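Local coordinates for protein uncharacterized tRNA/rRNA methyltransferase HI_0380 (Haemophilus influenzae, PDB 3ILK) that probably transfers methyl groups from S-adenosyl-L-methionine to RNA, at residues 191-196 against 232-237; 8-13 against 31-36. All blocks are in the same frame, centred on the assembly; numbering follows the deposited sequence. Where two conformers were deposited one is given.

Contact 1: residues 191-196 against 232-237; sequences ERIYQS and AVEKRI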
ATOM      1  N   GLU A 191      17.005  31.383  18.952  1.00 28.13           N
ATOM      2  CA  GLU A 191      17.187  31.857  20.339  1.00 29.18           C
ATOM      3  C   GLU A 191      16.824  33.320  20.526  1.00 29.03           C
ATOM      4  O   GLU A 191      15.943  33.653  21.333  1.00 28.65           O
ATOM      5  CB  GLU A 191      18.624  31.716  20.816  1.00 29.52           C
ATOM      6  CG  GLU A 191      19.310  30.403  20.528  1.00 32.59           C
ATOM      7  CD  GLU A 191      20.687  30.324  21.167  1.00 34.44           C
ATOM      8  OE1 GLU A 191      20.866  30.891  22.278  1.00 37.31           O
ATOM      9  OE2 GLU A 191      21.588  29.693  20.555  1.00 35.25           O
ATOM     10  N   ARG A 192      17.547  34.188  19.813  1.00 28.72           N
ATOM     11  CA  ARG A 192      17.249  35.617  19.806  1.00 28.82           C
ATOM     12  C   ARG A 192      15.743  35.915  19.641  1.00 28.25           C
ATOM     13  O   ARG A 192      15.160  36.668  20.430  1.00 27.70           O
ATOM     14  CB  ARG A 192      18.054  36.353  18.729  1.00 29.03           C
ATOM     15  CG  ARG A 192      17.770  37.860  18.765  1.00 31.16           C
ATOM     16  CD  ARG A 192      18.620  38.666  17.821  1.00 33.43           C
ATOM     17  NE  ARG A 192      17.963  38.864  16.532  1.00 34.27           N
ATOM     18  CZ  ARG A 192      18.442  38.401  15.387  1.00 35.12           C
ATOM     19  NH1 ARG A 192      19.579  37.715  15.379  1.00 35.95           N
ATOM     20  NH2 ARG A 192      17.793  38.634  14.252  1.00 35.98           N
ATOM     21  N   ILE A 193      15.123  35.322  18.623  1.00 27.75           N
ATOM     22  CA  ILE A 193      13.704  35.593  18.330  1.00 27.14           C
ATOM     23  C   ILE A 193      12.784  35.145  19.477  1.00 27.07           C
ATOM     24  O   ILE A 193      11.894  35.882  19.918  1.00 26.49           O
ATOM     25  CB  ILE A 193      13.280  34.983  16.949  1.00 27.21           C
ATOM     26  CG1 ILE A 193      13.849  35.821  15.784  1.00 26.30           C
ATOM     27  CG2 ILE A 193      11.747  34.790  16.836  1.00 27.03           C
ATOM     28  CD1 ILE A 193      13.374  37.304  15.743  1.00 24.79           C
ATOM     29  N   TYR A 194      13.029  33.942  19.978  1.00 26.85           N
ATOM     30  CA  TYR A 194      12.177  33.387  21.013  1.00 26.88           C
ATOM     31  C   TYR A 194      12.458  33.931  22.412  1.00 26.88           C
ATOM     32  O   TYR A 194      11.601  33.855  23.291  1.00 27.01           O
ATOM     33  CB  TYR A 194      12.119  31.860  20.905  1.00 26.75           C
ATOM     34  CG  TYR A 194      11.229  31.474  19.737  1.00 26.74           C
ATOM     35  CD1 TYR A 194       9.862  31.265  19.923  1.00 24.75           C
ATOM     36  CD2 TYR A 194      11.742  31.369  18.442  1.00 24.55           C
ATOM     37  CE1 TYR A 194       9.028  30.942  18.847  1.00 26.37           C
ATOM     38  CE2 TYR A 194      10.914  31.057  17.362  1.00 26.42           C
ATOM     39  CZ  TYR A 194       9.558  30.833  17.576  1.00 26.28           C
ATOM     40  OH  TYR A 194       8.749  30.524  16.511  1.00 23.93           O
ATOM     41  N   GLN A 195      13.640  34.515  22.592  1.00 26.96           N
ATOM     42  CA  GLN A 195      13.925  35.338  23.762  1.00 27.09           C
ATOM     43  C   GLN A 195      13.263  36.705  23.630  1.00 27.01           C
ATOM     44  O   GLN A 195      12.853  37.304  24.619  1.00 26.89           O
ATOM     45  CB  GLN A 195      15.429  35.524  23.941  1.00 27.04           C
ATOM     46  CG  GLN A 195      16.117  34.327  24.536  1.00 27.60           C
ATOM     47  CD  GLN A 195      17.385  34.703  25.251  1.00 29.67           C
ATOM     48  OE1 GLN A 195      18.409  34.997  24.623  1.00 30.14           O
ATOM     49  NE2 GLN A 195      17.335  34.695  26.578  1.00 29.38           N
ATOM     50  N   SER A 196      13.187  37.198  22.398  1.00 26.99           N
ATOM     51  CA  SER A 196      12.558  38.474  22.103  1.00 27.07           C
ATOM     52  C   SER A 196      11.076  38.374  22.434  1.00 27.30           C
ATOM     53  O   SER A 196      10.479  39.319  22.953  1.00 27.22           O
ATOM     54  CB  SER A 196      12.762  38.828  20.627  1.00 27.14           C
ATOM     55  OG  SER A 196      12.326  40.142  20.336  1.00 27.22           O
ATOM     56  N   ALA A 232       9.793  35.663   9.070  1.00 23.85           N
ATOM     57  CA  ALA A 232       8.376  35.999   9.094  1.00 23.20           C
ATOM     58  C   ALA A 232       7.954  36.521  10.488  1.00 23.38           C
ATOM     59  O   ALA A 232       7.398  37.610  10.590  1.00 23.61           O
ATOM     60  CB  ALA A 232       7.547  34.834   8.625  1.00 23.19           C
ATOM     61  N   VAL A 233       8.263  35.771  11.544  1.00 23.74           N
ATOM     62  CA  VAL A 233       8.055  36.193  12.944  1.00 24.09           C
ATOM     63  C   VAL A 233       8.794  37.519  13.300  1.00 24.61           C
ATOM     64  O   VAL A 233       8.215  38.397  13.967  1.00 23.51           O
ATOM     65  CB  VAL A 233       8.474  35.053  13.946  1.00 24.66           C
ATOM     66  CG1 VAL A 233       8.247  35.473  15.406  1.00 24.22           C
ATOM     67  CG2 VAL A 233       7.680  33.781  13.655  1.00 24.08           C
ATOM     68  N   GLU A 234      10.044  37.657  12.839  1.00 23.47           N
ATOM     69  CA  GLU A 234      10.830  38.859  13.082  1.00 23.91           C
ATOM     70  C   GLU A 234      10.177  40.135  12.559  1.00 24.25           C
ATOM     71  O   GLU A 234      10.092  41.131  13.280  1.00 24.10           O
ATOM     72  CB  GLU A 234      12.255  38.725  12.517  1.00 23.56           C
ATOM     73  CG  GLU A 234      13.157  39.881  12.941  1.00 23.37           C
ATOM     74  CD  GLU A 234      14.631  39.710  12.565  1.00 24.21           C
ATOM     75  OE1 GLU A 234      14.965  39.082  11.525  1.00 23.86           O
ATOM     76  OE2 GLU A 234      15.463  40.235  13.325  1.00 25.93           O
ATOM     77  N   LYS A 235       9.736  40.099  11.304  1.00 25.39           N
ATOM     78  CA  LYS A 235       9.013  41.206  10.676  1.00 26.75           C
ATOM     79  C   LYS A 235       7.838  41.657  11.549  1.00 27.16           C
ATOM     80  O   LYS A 235       7.633  42.857  11.754  1.00 27.48           O
ATOM     81  CB  LYS A 235       8.532  40.826   9.269  1.00 26.58           C
ATOM     82  CG  LYS A 235       9.664  40.569   8.268  1.00 30.25           C
ATOM     83  CD  LYS A 235       9.187  40.168   6.848  1.00 33.90           C
ATOM     84  CE  LYS A 235       8.733  38.699   6.745  1.00 36.25           C
ATOM     85  NZ  LYS A 235       7.256  38.550   7.089  1.00 35.47           N
ATOM     86  N   ARG A 236       7.092  40.690  12.079  1.00 27.41           N
ATOM     87  CA  ARG A 236       5.963  40.972  12.975  1.00 27.64           C
ATOM     88  C   ARG A 236       6.377  41.646  14.297  1.00 27.50           C
ATOM     89  O   ARG A 236       5.764  42.636  14.703  1.00 27.42           O
ATOM     90  CB  ARG A 236       5.166  39.695  13.261  1.00 27.31           C
ATOM     91  CG  ARG A 236       3.797  39.586  12.574  1.00 28.75           C
ATOM     92  CD  ARG A 236       2.997  40.867  12.589  1.00 28.04           C
ATOM     93  NE  ARG A 236       1.600  40.602  12.923  1.00 30.84           N
ATOM     94  CZ  ARG A 236       0.725  40.012  12.116  1.00 29.57           C
ATOM     95  NH1 ARG A 236       1.083  39.624  10.892  1.00 28.62           N
ATOM     96  NH2 ARG A 236      -0.519  39.819  12.538  1.00 31.29           N
ATOM     97  N   ILE A 237       7.389  41.087  14.966  1.00 27.79           N
ATOM     98  CA  ILE A 237       8.002  41.689  16.166  1.00 28.31           C
ATOM     99  C   ILE A 237       8.396  43.139  15.879  1.00 29.11           C
ATOM    100  O   ILE A 237       8.082  44.049  16.658  1.00 28.64           O
ATOM    101  CB  ILE A 237       9.287  40.926  16.642  1.00 28.01           C
ATOM    102  CG1 ILE A 237       8.973  39.488  17.062  1.00 27.85           C
ATOM    103  CG2 ILE A 237       9.985  41.683  17.795  1.00 27.44           C
ATOM    104  CD1 ILE A 237      10.214  38.620  17.271  1.00 28.59           C
TER
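Ile193 of helix 180-197 packs on Val233, Glu234 and Ile237 of helix 220-240, while Arg192 pairs with Glu234, in a parallel helix-helix packing of the C-terminal helical bundle that illustrates how an apolar seam can be flanked by a charged pair. The short axes approach to 10.6 Å and cross at 39°. Within the helices the N of Ser196 is bonded to the O of Arg192 and the N of Ile237 to the O of Val233, so the cross-helix polar link falls to side chains. It is a salt bridge: NH2 of Arg192 donates to OE2 of Glu234 at 3.0 Å, with an N-H...O angle of 152°. The oxygen lies almost in the guanidinium plane, whereas the nitrogen stands above the carboxylate plane, so no flat two-pronged pairing results. An extended Glu234 carries its carboxylate out to this point, while the arginine chain bends at chi3 (93°) to bring NH2 across. The other carboxylate oxygen, OE1, is hydrogen-bonded to the hydroxyl of Tyr189, one helical turn before Ile193; helix 180-197 therefore grips both oxygens of Glu234, which should restrict rotation of the carboxylate.

Beside this pair, Ile193 points into the interface. Its CD1 lies over the aliphatic stem of Glu234, 3.7 Å from CB, and its CG2 rests 3.8 Å from CG1 of Val233. Tyr194 of the second subunit packs on Val233, extending the apolar layer into the dimer. OG of Ser196 lies 3.8 Å from CG2 of Ile237, a van der Waals approach, and Ile237 CD1 meets CD1 of Ile193 at 3.7 Å.

Contact 2: residues 8-13 against 31-36; sequences IRIVLI and MGLTQL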
ATOM      1  N   ILE A   8      10.407 -13.741 -17.148  1.00 30.83           N
ATOM      2  CA  ILE A   8       9.735 -14.557 -16.102  1.00 27.79           C
ATOM      3  C   ILE A   8       8.613 -15.390 -16.733  1.00 26.85           C
ATOM      4  O   ILE A   8       7.663 -14.849 -17.257  1.00 24.44           O
ATOM      5  CB  ILE A   8       9.081 -13.696 -14.983  1.00 27.75           C
ATOM      6  CG1 ILE A   8      10.130 -12.803 -14.255  1.00 27.18           C
ATOM      7  CG2 ILE A   8       8.259 -14.584 -14.029  1.00 25.95           C
ATOM      8  CD1 ILE A   8       9.478 -11.527 -13.520  1.00 23.20           C
ATOM      9  N   ARG A   9       8.762 -16.699 -16.689  1.00 25.10           N
ATOM     10  CA  ARG A   9       7.734 -17.598 -17.200  1.00 24.73           C
ATOM     11  C   ARG A   9       6.843 -18.015 -16.051  1.00 24.61           C
ATOM     12  O   ARG A   9       7.326 -18.586 -15.065  1.00 25.07           O
ATOM     13  CB  ARG A   9       8.390 -18.832 -17.859  1.00 24.13           C
ATOM     14  CG  ARG A   9       7.374 -19.854 -18.481  1.00 24.93           C
ATOM     15  CD  ARG A   9       8.072 -21.036 -19.139  1.00 24.53           C
ATOM     16  NE  ARG A   9       9.094 -20.612 -20.113  1.00 21.53           N
ATOM     17  CZ  ARG A   9      10.121 -21.346 -20.543  1.00 25.00           C
ATOM     18  NH1 ARG A   9      10.333 -22.604 -20.127  1.00 26.55           N
ATOM     19  NH2 ARG A   9      10.978 -20.790 -21.394  1.00 22.80           N
ATOM     20  N   ILE A  10       5.543 -17.815 -16.213  1.00 23.94           N
ATOM     21  CA  ILE A  10       4.542 -18.288 -15.273  1.00 23.67           C
ATOM     22  C   ILE A  10       4.057 -19.665 -15.754  1.00 23.94           C
ATOM     23  O   ILE A  10       3.559 -19.795 -16.862  1.00 22.83           O
ATOM     24  CB  ILE A  10       3.360 -17.268 -15.180  1.00 23.46           C
ATOM     25  CG1 ILE A  10       3.835 -15.903 -14.638  1.00 24.31           C
ATOM     26  CG2 ILE A  10       2.160 -17.808 -14.339  1.00 23.10           C
ATOM     27  CD1 ILE A  10       4.304 -15.920 -13.194  1.00 21.75           C
ATOM     28  N   VAL A  11       4.233 -20.695 -14.929  1.00 23.48           N
ATOM     29  CA  VAL A  11       3.813 -22.037 -15.340  1.00 22.67           C
ATOM     30  C   VAL A  11       2.607 -22.485 -14.525  1.00 21.70           C
ATOM     31  O   VAL A  11       2.643 -22.464 -13.320  1.00 20.55           O
ATOM     32  CB  VAL A  11       4.955 -23.075 -15.148  1.00 24.06           C
ATOM     33  CG1 VAL A  11       4.454 -24.497 -15.620  1.00 21.10           C
ATOM     34  CG2 VAL A  11       6.310 -22.570 -15.851  1.00 20.69           C
ATOM     35  N   LEU A  12       1.547 -22.933 -15.181  1.00 22.29           N
ATOM     36  CA  LEU A  12       0.398 -23.454 -14.486  1.00 22.97           C
ATOM     37  C   LEU A  12       0.247 -24.982 -14.718  1.00 24.88           C
ATOM     38  O   LEU A  12      -0.043 -25.462 -15.870  1.00 22.01           O
ATOM     39  CB  LEU A  12      -0.876 -22.742 -14.979  1.00 23.02           C
ATOM     40  CG  LEU A  12      -0.899 -21.216 -15.118  1.00 24.30           C
ATOM     41  CD1 LEU A  12      -2.332 -20.725 -15.570  1.00 21.58           C
ATOM     42  CD2 LEU A  12      -0.469 -20.488 -13.834  1.00 27.97           C
ATOM     43  N   ILE A  13       0.441 -25.727 -13.620  1.00 24.45           N
ATOM     44  CA  ILE A  13       0.335 -27.198 -13.639  1.00 23.82           C
ATOM     45  C   ILE A  13      -1.095 -27.691 -13.627  1.00 24.62           C
ATOM     46  O   ILE A  13      -1.810 -27.523 -12.639  1.00 24.56           O
ATOM     47  CB  ILE A  13       1.017 -27.845 -12.447  1.00 24.13           C
ATOM     48  CG1 ILE A  13       2.466 -27.282 -12.253  1.00 20.11           C
ATOM     49  CG2 ILE A  13       1.079 -29.362 -12.616  1.00 22.89           C
ATOM     50  CD1 ILE A  13       3.393 -27.456 -13.464  1.00 17.85           C
HETATM   51  N   MSE A  31      -0.191  -6.691 -14.225  1.00 19.58           N
HETATM   52  CA  MSE A  31       1.097  -6.405 -13.570  1.00 18.98           C
HETATM   53  C   MSE A  31       2.259  -6.357 -14.543  1.00 20.46           C
HETATM   54  O   MSE A  31       3.394  -6.068 -14.151  1.00 21.52           O
HETATM   55  CB  MSE A  31       1.392  -7.391 -12.424  1.00 17.95           C
HETATM   56  CG  MSE A  31       0.399  -7.297 -11.288  1.00 18.91           C
HETATM   57 SE   MSE A  31       0.417  -5.580 -10.367  0.80 22.83          SE
HETATM   58  CE  MSE A  31      -1.480  -5.205 -10.279  1.00 18.22           C
ATOM     59  N   GLY A  32       2.003  -6.588 -15.820  1.00 20.76           N
ATOM     60  CA  GLY A  32       3.093  -6.458 -16.802  1.00 20.72           C
ATOM     61  C   GLY A  32       3.784  -7.778 -17.177  1.00 21.24           C
ATOM     62  O   GLY A  32       4.790  -7.750 -17.905  1.00 21.38           O
ATOM     63  N   LEU A  33       3.274  -8.912 -16.683  1.00 20.73           N
ATOM     64  CA  LEU A  33       3.809 -10.245 -17.056  0.50 21.11           C
ATOM     65  C   LEU A  33       3.219 -10.685 -18.378  1.00 20.94           C
ATOM     66  O   LEU A  33       2.048 -10.368 -18.703  1.00 22.06           O
ATOM     67  CB  LEU A  33       3.537 -11.311 -15.978  0.50 19.54           C
ATOM     68  CG  LEU A  33       4.311 -11.106 -14.670  0.50 21.34           C
ATOM     69  CD1 LEU A  33       3.937 -12.151 -13.621  0.50 15.94           C
ATOM     70  CD2 LEU A  33       5.843 -11.061 -14.911  0.50 17.54           C
ATOM     71  N   THR A  34       4.012 -11.392 -19.156  1.00 21.77           N
ATOM     72  CA  THR A  34       3.548 -11.821 -20.488  1.00 22.23           C
ATOM     73  C   THR A  34       3.780 -13.293 -20.833  1.00 21.82           C
ATOM     74  O   THR A  34       3.225 -13.758 -21.822  1.00 23.11           O
ATOM     75  CB  THR A  34       4.258 -11.016 -21.585  1.00 21.73           C
ATOM     76  OG1 THR A  34       5.670 -11.147 -21.377  1.00 23.21           O
ATOM     77  CG2 THR A  34       3.894  -9.524 -21.512  1.00 24.62           C
ATOM     78  N   GLN A  35       4.627 -14.019 -20.101  1.00 21.42           N
ATOM     79  CA  GLN A  35       4.987 -15.372 -20.540  1.00 22.96           C
ATOM     80  C   GLN A  35       4.290 -16.421 -19.745  1.00 22.29           C
ATOM     81  O   GLN A  35       4.626 -16.633 -18.587  1.00 23.09           O
ATOM     82  CB  GLN A  35       6.467 -15.652 -20.408  1.00 24.73           C
ATOM     83  CG  GLN A  35       7.369 -14.564 -20.947  1.00 31.11           C
ATOM     84  CD  GLN A  35       7.851 -14.872 -22.323  1.00 41.65           C
ATOM     85  OE1 GLN A  35       9.023 -15.207 -22.517  1.00 47.69           O
ATOM     86  NE2 GLN A  35       6.948 -14.805 -23.302  1.00 45.06           N
ATOM     87  N   LEU A  36       3.370 -17.103 -20.397  1.00 20.97           N
ATOM     88  CA  LEU A  36       2.539 -18.093 -19.781  1.00 20.84           C
ATOM     89  C   LEU A  36       2.816 -19.499 -20.393  1.00 20.80           C
ATOM     90  O   LEU A  36       2.872 -19.669 -21.613  1.00 20.37           O
ATOM     91  CB  LEU A  36       1.041 -17.698 -19.963  1.00 19.65           C
ATOM     92  CG  LEU A  36       0.077 -18.737 -19.399  1.00 18.79           C
ATOM     93  CD1 LEU A  36       0.194 -18.793 -17.861  1.00 21.14           C
ATOM     94  CD2 LEU A  36      -1.400 -18.429 -19.834  1.00 18.34           C
TER
HETATM   95  O   HOH W   1       6.331 -12.612 -18.197  1.00 22.84           O
HETATM   96  O   HOH W   2       8.826 -18.168 -21.590  1.00 49.67           O
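Strand 8-13 and residues 35-36 of the neighbouring strand run parallel, and the backbone N of Ile10 donates to the carbonyl O of Gln35 at 2.8 Å in a nearly straight bond (N-H...O 172°). That same oxygen accepts a CA-H...O contact from Arg9, and the CA of Leu36 makes a matching one to the O of Ile10. Next to this bond, a water donates to the O of Ile8 and accepts from the N of Thr34, bridging the two backbones.

The face of the sheet that carries Ile8, Ile10, Leu12 and Leu36 is aliphatic, and Leu33 packs against it from the preceding loop. In the conformer described, one of two, Leu33 splits its methyls between neighbours, CD2 reaching CD1 of Ile8 at 3.9 Å and CD1 reaching CD1 of Ile10 at 3.8 Å, a detail that remains provisional; the Ile10 side chain crosses it at about a right angle. Leu36, with CG swung anti to its N (chi1 177°), sends CD1 over the strand to CG of Leu12, also 3.8 Å away, and past CG2 of Ile10. Helix 145-169 closes over this face through Val149 on Leu12 and Leu156 on Leu33.

Arg9 and Gln35 occupy the reverse face. A second water lies in the guanidinium plane, accepting from NE of Arg9 at 2.9 Å and giving a weak bond to OE1 of Gln35, while NH1 is held by the carbonyl oxygens of Ala71 and Asp73.

Between the segments runs helix 18-31, ended by a Schellman motif at Gly32, whose positive phi turns the chain toward strand 35-39. The whole is a beta-alpha-beta crossover in the parallel sheet of the SPOUT methyltransferase domain.

In the fold
The pair makes a worked comparison of how one chain builds two separate modules. Contact 2 is buried and lies in the parallel sheet of the methyltransferase domain; contact 1 is partly buried, in the C-terminal helices, and the two share no helix or strand. Their centres are about 63 Å apart, on opposite sides of the chain's centre. In contact 2 the polar work falls chiefly to backbone groups and bridging waters, whereas in contact 1 no backbone bond crosses between the helices and side-chain groups, chiefly a salt bridge, do the bridging. Aliphatic packing is common to both, and each lies beside the second subunit, contact 1 over more residues (six against two).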